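Local coordinates for variant surface glycoprotein MITAT 1.1 (Trypanosoma brucei brucei, PDB 5LY9) that forms part of the surface coat of the parasite, one of many antigenically distinct glycoproteins whose serial expression lets the trypanosome evade the host immune response, at residues A[219-222]-A[223-227]. Residues are numbered along the deposited sequence; the frame is centred on the assembly and turned at random.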
# COMPACT_ATOMS: atom_id res chain seq x y z
N THR A 219 19.49 12.44 -21.61
CA THR A 219 20.08 13.79 -21.63
C THR A 219 19.86 14.38 -23.03
O THR A 219 20.25 13.74 -23.99
CB THR A 219 21.61 13.75 -21.33
OG1 THR A 219 21.83 13.11 -20.09
CG2 THR A 219 22.23 15.24 -21.29
N ILE A 220 19.26 15.58 -23.13
CA ILE A 220 19.11 16.33 -24.33
C ILE A 220 20.31 17.32 -24.38
O ILE A 220 20.52 18.09 -23.45
CB ILE A 220 17.82 17.08 -24.33
CG1 ILE A 220 16.67 16.06 -24.34
CG2 ILE A 220 17.75 18.03 -25.53
CD1 ILE A 220 15.23 16.61 -24.33
N PRO A 221 21.13 17.22 -25.41
CA PRO A 221 22.35 18.01 -25.49
C PRO A 221 22.08 19.47 -25.76
O PRO A 221 21.01 19.83 -26.25
CB PRO A 221 23.06 17.39 -26.67
CG PRO A 221 21.98 16.95 -27.59
CD PRO A 221 20.89 16.45 -26.62
N ASN A 222 23.04 20.33 -25.38
CA ASN A 222 22.99 21.73 -25.89
C ASN A 222 24.13 21.96 -26.90
O ASN A 222 24.58 23.10 -27.04
CB ASN A 222 22.99 22.77 -24.77
CG ASN A 222 24.26 22.75 -23.92
OD1 ASN A 222 25.11 21.93 -24.09
ND2 ASN A 222 24.37 23.68 -22.96
N THR A 223 24.57 20.89 -27.56
CA THR A 223 25.62 20.88 -28.59
C THR A 223 25.03 20.04 -29.73
O THR A 223 24.03 19.32 -29.54
CB THR A 223 26.90 20.24 -28.10
OG1 THR A 223 26.64 18.92 -27.57
CG2 THR A 223 27.60 21.13 -27.01
N GLN A 224 25.65 20.07 -30.89
CA GLN A 224 25.14 19.38 -32.10
C GLN A 224 25.46 17.92 -32.10
O GLN A 224 26.21 17.40 -32.93
CB GLN A 224 25.70 20.04 -33.36
CG GLN A 224 25.24 21.47 -33.47
CD GLN A 224 25.67 22.09 -34.82
OE1 GLN A 224 26.84 22.18 -35.12
NE2 GLN A 224 24.69 22.54 -35.59
N VAL A 225 24.82 17.21 -31.17
CA VAL A 225 25.01 15.76 -31.06
C VAL A 225 23.64 15.10 -30.78
O VAL A 225 22.61 15.75 -30.72
CB VAL A 225 26.03 15.35 -29.99
CG1 VAL A 225 27.42 15.87 -30.32
CG2 VAL A 225 25.62 15.81 -28.57
N GLU A 226 23.68 13.80 -30.64
CA GLU A 226 22.51 12.99 -30.29
C GLU A 226 22.27 13.03 -28.79
O GLU A 226 23.18 13.29 -27.99
CB GLU A 226 22.75 11.56 -30.76
CG GLU A 226 22.71 11.48 -32.29
CD GLU A 226 23.46 10.28 -32.87
OE1 GLU A 226 23.77 9.29 -32.12
OE2 GLU A 226 23.64 10.30 -34.12
N ALA A 227 21.04 12.80 -28.42
CA ALA A 227 20.71 12.59 -27.01
C ALA A 227 21.50 11.43 -26.43
O ALA A 227 21.91 10.52 -27.16
CB ALA A 227 19.24 12.28 -26.88
O HOH W 1 25.70 18.65 -25.05
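Pro221 and Val225 meet inside the loop of a β-hairpin, which joins strands 218-220 and 228-229, antiparallel neighbours in a four-stranded sheet. The loop belongs to the A-type N-terminal part of the glycoprotein, about 38 Å from the chain's centre (centre to centre), probably at the membrane-distal end. The pyrrolidine ring lies within the bend and is touched on several atoms. Its CB packs on the CG2 methyl of Val225 at 3.6 Å. That methyl stands between the valine's own backbone N and carbonyl carbon, and from there it also comes near Pro221 CG. Two carbonyls lean on the ring as well: Pro221 CG lies 3.4 Å from Val225 O, and Pro221 CB is 3.6 Å from Thr223 O. At the foot of the loop, Ala227 closes in, its CB 3.4 Å from Thr219 O, while Pro221 CD sits 3.9 Å from Ala227 CA. This is the dense part, where Pro221 and Ala227 are buried.

The far bend is looser. Gln224 is the centre of an inverse gamma turn, closed by Val225 N donating to Thr223 O at 2.8 Å, and its CB leaves the backbone away from residues 219-222. Beside it, exposed Thr223 reaches across through water: a chi1 of 53° brings OG1 round to water 1, at 2.7 Å, which takes a weak bond from Asn222 N. Asn222 ND2 donates to Leu207 O, Ala227 N to Gln182 OE1. Glu226 OE2 accepts from both Asn179 N and Ala1 N, the start of the chain, whose charge would probably make that bond partly electrostatic. With no direct hydrogen bond joining 219-222 to 223-227, the loop's shape probably rests on proline packing, the internal turn bond and these outside anchors, helped by a water bridge weak on its Asn222 side.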